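Side-chain contacts in PLP-Dependent L-Arginine Hydroxylase MppP (Streptomyces wadayamensis, PDB 6C9B), which oxidises L-arginine with the help of pyridoxal 5'-phosphate, giving 4-hydroxy-2-ketoarginine and 2-ketoarginine, in a fold of the aminotransferase family: residues N43-P46 with V47-A50; E325-H329 with H330-L334. All blocks are in the same frame, centred on the assembly; numbering follows the deposited sequence.

Contact 1 of 2, residues N43-P46 with V47-A50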
loop_
_atom_site.group_PDB
_atom_site.type_symbol
_atom_site.label_atom_id
_atom_site.label_comp_id
_atom_site.label_asym_id
_atom_site.label_seq_id
_atom_site.Cartn_x
_atom_site.Cartn_y
_atom_site.Cartn_z
ATOM N N ASN B 43 -1.808 24.466 4.263
ATOM C CA ASN B 43 -2.945 25.374 4.406
ATOM C C ASN B 43 -3.808 25.406 3.156
ATOM O O ASN B 43 -4.995 25.764 3.229
ATOM C CB ASN B 43 -2.460 26.783 4.714
ATOM C CG ASN B 43 -1.849 26.897 6.092
ATOM O OD1 ASN B 43 -2.109 26.069 6.958
ATOM N ND2 ASN B 43 -1.049 27.945 6.303
ATOM N N GLU B 44 -3.212 25.084 2.009
ATOM C CA GLU B 44 -3.865 25.062 0.708
ATOM C C GLU B 44 -4.423 23.693 0.344
ATOM O O GLU B 44 -4.861 23.511 -0.796
ATOM C CB GLU B 44 -2.873 25.478 -0.383
ATOM C CG GLU B 44 -2.404 26.922 -0.283
ATOM C CD GLU B 44 -2.965 27.777 -1.395
ATOM O OE1 GLU B 44 -2.315 27.868 -2.462
ATOM O OE2 GLU B 44 -4.069 28.335 -1.212
ATOM N N LEU B 45 -4.434 22.742 1.272
ATOM C CA LEU B 45 -4.952 21.415 0.953
ATOM C C LEU B 45 -6.366 21.437 0.388
ATOM O O LEU B 45 -6.654 20.614 -0.493
ATOM C CB LEU B 45 -4.909 20.513 2.191
ATOM C CG LEU B 45 -3.593 19.790 2.404
ATOM C CD1 LEU B 45 -3.561 19.202 3.791
ATOM C CD2 LEU B 45 -3.431 18.707 1.351
ATOM N N PRO B 46 -7.285 22.292 0.835
ATOM C CA PRO B 46 -8.607 22.317 0.179
ATOM C C PRO B 46 -8.551 22.755 -1.278
ATOM O O PRO B 46 -9.387 22.307 -2.078
ATOM C CB PRO B 46 -9.418 23.304 1.039
ATOM C CG PRO B 46 -8.705 23.303 2.374
ATOM C CD PRO B 46 -7.255 23.124 2.049
ATOM N N VAL B 47 -7.605 23.635 -1.642
ATOM C CA VAL B 47 -7.430 24.035 -3.039
ATOM C C VAL B 47 -6.849 22.881 -3.853
ATOM O O VAL B 47 -7.261 22.617 -4.995
ATOM C CB VAL B 47 -6.522 25.274 -3.121
ATOM C CG1 VAL B 47 -6.299 25.684 -4.579
ATOM C CG2 VAL B 47 -7.112 26.422 -2.317
ATOM N N LEU B 48 -5.860 22.197 -3.291
ATOM C CA LEU B 48 -5.300 21.030 -3.953
ATOM C C LEU B 48 -6.339 19.928 -4.110
ATOM O O LEU B 48 -6.316 19.187 -5.101
ATOM C CB LEU B 48 -4.098 20.517 -3.164
ATOM C CG LEU B 48 -2.906 21.479 -3.067
ATOM C CD1 LEU B 48 -1.875 20.923 -2.104
ATOM C CD2 LEU B 48 -2.264 21.694 -4.428
ATOM N N TRP B 49 -7.248 19.794 -3.139
ATOM C CA TRP B 49 -8.332 18.818 -3.267
ATOM C C TRP B 49 -9.217 19.149 -4.465
ATOM O O TRP B 49 -9.492 18.297 -5.320
ATOM C CB TRP B 49 -9.160 18.792 -1.985
ATOM C CG TRP B 49 -10.158 17.653 -1.940
ATOM C CD1 TRP B 49 -11.269 17.525 -2.721
ATOM C CD2 TRP B 49 -10.136 16.496 -1.087
ATOM N NE1 TRP B 49 -11.936 16.374 -2.412
ATOM C CE2 TRP B 49 -11.258 15.713 -1.423
ATOM C CE3 TRP B 49 -9.281 16.041 -0.080
ATOM C CZ2 TRP B 49 -11.549 14.507 -0.782
ATOM C CZ3 TRP B 49 -9.569 14.827 0.539
ATOM C CH2 TRP B 49 -10.695 14.091 0.197
ATOM N N ALA B 50 -9.654 20.403 -4.554
ATOM C CA ALA B 50 -10.458 20.827 -5.692
ATOM C C ALA B 50 -9.721 20.624 -7.009
ATOM O O ALA B 50 -10.323 20.189 -8.000
ATOM C CB ALA B 50 -10.855 22.291 -5.504
#
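E44 and V47 run side by side at the start of helix 45-54; OE2 of E44 lies 3.8 Å from CG2 of V47. The glutamate chain is bent at its second torsion (chi2 -110°), which folds the carboxylate back alongside the valine. E44 occupies the N-cap position, but its carboxylate does not cap V47 N: OE2 of E44 stays 5.9 Å from N of V47. The main-chain carbonyl of E44 accepts the first helical bond. L48 N gives E44 O a straight bond of 3.0 Å (166° at the hydrogen), while V47 N, at 2.9 Å from the same E44 O, is bent well off line and adds a weak one. CG of L48 packs 3.6 Å from E44 O. One step on, W49 N bonds to L45 O at 2.8 Å and A50 N to P46 O at 3.1 Å. P46 sits in the first turn of helix 45-54, where its missing N-H costs the helix none of its own i+4 to i bonds.

The next shell is apolar. L45 and L48 face helix 256-291, on L261 and L257 respectively. W49 has CG anti to its backbone N (chi1 -170°), carrying the indole off the first turn; it meets L257 and also L226 of the second subunit, whose own W49 packs on L45. P46 likewise meets V42 of the second subunit.

Chemically, the turn begins with a carbonyl shared by two N-H groups and an acid lying near the positive helix end, which would probably favour the ionised carboxylate without needing a direct side-chain cap.

Contact 2 of 2, residues E325-H329 with H330-L334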
loop_
_atom_site.group_PDB
_atom_site.type_symbol
_atom_site.label_atom_id
_atom_site.label_comp_id
_atom_site.label_asym_id
_atom_site.label_seq_id
_atom_site.Cartn_x
_atom_site.Cartn_y
_atom_site.Cartn_z
ATOM N N GLU B 325 17.501 -0.462 28.187
ATOM C CA GLU B 325 17.700 0.558 29.205
ATOM C C GLU B 325 17.163 1.903 28.731
ATOM O O GLU B 325 16.634 2.685 29.534
ATOM C CB GLU B 325 19.172 0.647 29.580
ATOM C CG GLU B 325 19.517 -0.165 30.816
ATOM C CD GLU B 325 21.011 -0.349 30.998
ATOM O OE1 GLU B 325 21.694 0.625 31.387
ATOM O OE2 GLU B 325 21.503 -1.468 30.739
ATOM N N LEU B 326 17.259 2.174 27.432
ATOM C CA LEU B 326 16.657 3.385 26.883
ATOM C C LEU B 326 15.152 3.385 27.091
ATOM O O LEU B 326 14.567 4.397 27.495
ATOM C CB LEU B 326 16.971 3.499 25.391
ATOM C CG LEU B 326 18.246 4.212 24.991
ATOM C CD1 LEU B 326 18.224 4.331 23.486
ATOM C CD2 LEU B 326 18.370 5.590 25.627
ATOM N N GLN B 327 14.511 2.251 26.836
ATOM C CA GLN B 327 13.053 2.207 26.850
ATOM C C GLN B 327 12.504 2.403 28.253
ATOM O O GLN B 327 11.418 2.967 28.417
ATOM C CB GLN B 327 12.571 0.888 26.232
ATOM C CG GLN B 327 11.227 0.387 26.708
ATOM C CD GLN B 327 11.333 -0.429 27.978
ATOM O OE1 GLN B 327 12.188 -1.307 28.094
ATOM N NE2 GLN B 327 10.475 -0.134 28.945
ATOM N N ARG B 328 13.246 1.967 29.272
ATOM C CA ARG B 328 12.858 2.237 30.650
ATOM C C ARG B 328 12.784 3.734 30.936
ATOM O O ARG B 328 12.111 4.143 31.889
ATOM C CB ARG B 328 13.846 1.537 31.589
ATOM C CG ARG B 328 13.780 0.010 31.485
ATOM C CD ARG B 328 15.044 -0.690 31.983
ATOM N NE ARG B 328 15.226 -0.571 33.426
ATOM C CZ ARG B 328 15.941 0.374 34.029
ATOM N NH1 ARG B 328 16.564 1.309 33.321
ATOM N NH2 ARG B 328 16.037 0.385 35.353
ATOM N N HIS B 329 13.448 4.558 30.125
ATOM C CA HIS B 329 13.321 6.007 30.181
ATOM C C HIS B 329 12.397 6.546 29.099
ATOM O O HIS B 329 12.406 7.751 28.828
ATOM C CB HIS B 329 14.703 6.657 30.075
ATOM C CG HIS B 329 15.612 6.292 31.206
ATOM N ND1 HIS B 329 16.156 5.033 31.347
ATOM C CD2 HIS B 329 16.031 7.005 32.278
ATOM C CE1 HIS B 329 16.890 4.994 32.444
ATOM N NE2 HIS B 329 16.830 6.178 33.029
ATOM N N HIS B 330 11.612 5.674 28.472
ATOM C CA HIS B 330 10.637 6.050 27.450
ATOM C C HIS B 330 11.287 6.660 26.210
ATOM O O HIS B 330 10.662 7.459 25.510
ATOM C CB HIS B 330 9.585 7.000 28.027
ATOM C CG HIS B 330 8.952 6.490 29.284
ATOM N ND1 HIS B 330 9.377 6.868 30.540
ATOM C CD2 HIS B 330 7.939 5.613 29.477
ATOM C CE1 HIS B 330 8.644 6.255 31.453
ATOM N NE2 HIS B 330 7.763 5.489 30.834
ATOM N N VAL B 331 12.537 6.289 25.925
ATOM C CA VAL B 331 13.219 6.625 24.674
ATOM C C VAL B 331 13.281 5.363 23.838
ATOM O O VAL B 331 13.667 4.303 24.345
ATOM C CB VAL B 331 14.632 7.176 24.922
ATOM C CG1 VAL B 331 15.410 7.297 23.626
ATOM C CG2 VAL B 331 14.536 8.530 25.643
ATOM N N PHE B 332 12.909 5.475 22.564
ATOM C CA PHE B 332 12.844 4.315 21.671
ATOM C C PHE B 332 13.766 4.495 20.475
ATOM O O PHE B 332 13.469 5.269 19.556
ATOM C CB PHE B 332 11.412 4.066 21.210
ATOM C CG PHE B 332 10.510 3.622 22.311
ATOM C CD1 PHE B 332 10.389 2.277 22.621
ATOM C CD2 PHE B 332 9.801 4.550 23.066
ATOM C CE1 PHE B 332 9.561 1.863 23.650
ATOM C CE2 PHE B 332 8.981 4.135 24.092
ATOM C CZ PHE B 332 8.864 2.792 24.387
ATOM N N ALA B 333 14.849 3.712 20.445
ATOM C CA ALA B 333 15.747 3.644 19.308
ATOM C C ALA B 333 15.553 2.294 18.614
ATOM O O ALA B 333 14.535 1.617 18.819
ATOM C CB ALA B 333 17.187 3.879 19.776
ATOM N N LEU B 334 16.495 1.923 17.754
ATOM C CA LEU B 334 16.365 0.694 16.985
ATOM C C LEU B 334 17.642 -0.131 17.092
ATOM O O LEU B 334 18.725 0.358 16.712
ATOM C CB LEU B 334 16.059 1.054 15.534
ATOM C CG LEU B 334 15.440 0.042 14.606
ATOM C CD1 LEU B 334 14.126 -0.401 15.171
ATOM C CD2 LEU B 334 15.272 0.703 13.230
#
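A Schellman motif ends helix 319-327 here and turns the chain into strand 331-335, which runs between strands 23-24 and 350-354 in the smaller sheet of the chain. Its two defining bonds are both present: V331 N reaches L326 O at 3.2 Å, and H330 N reaches Q327 O at 2.7 Å across a type I turn from Q327 to H330. H330 is the C-prime residue, with the positive phi (63°) that lets the backbone reverse. L326 O is gripped twice, since H329 N also bonds to it at 2.9 Å; the two donors approach from opposite faces of the carbonyl plane.

The hydrophobic pair that accompanies such motifs is L326 with V331. These side chains cross at a slant, CD2 of L326 lying 4.0 Å from CG1 of V331, the valine branch that stands anti to its backbone N (chi1 170°). The other leucine branch reaches further along the strand, with CD1 of L326 3.9 Å from CB of A333. Helix 359-372 covers this side, with V368 against L326 and S365 against V331.

On another flank, CG of Q327 lies 3.8 Å from CE1 of the F332 ring, approaching obliquely. Close by, CA of Q327 makes a C-H...O contact of 3.3 Å with V331 O, while backbone bonds from F332 to L23 and I25 fasten the outgoing strand.

The last helical turn has a further lock. H329 swings its imidazole back along the helix, and ND1 of H329 donates to E325 O at 3.0 Å, with the carbonyl oxygen at the edge of the ring and in its plane.

How the contacts relate
From the N terminus, the chain passes through helix 36-43 into contact 1, which spans the break before helix 45-54 and opens that helix. Each contact is one unbroken run of residues, so neither closes a long loop; each fixes a single local turn. Contact 2 comes much later and does the reverse, ending helix 319-327 and leading into strand 331-335. The two follow in series, without nesting or crossing, with centres 39 Å apart and nearest atoms about 27 Å apart. Contact 1 joins its helix start to helix 256-291 and the second subunit, whereas contact 2 ties helix 319-327 to the five-stranded sheet and helix 359-372 within one chain.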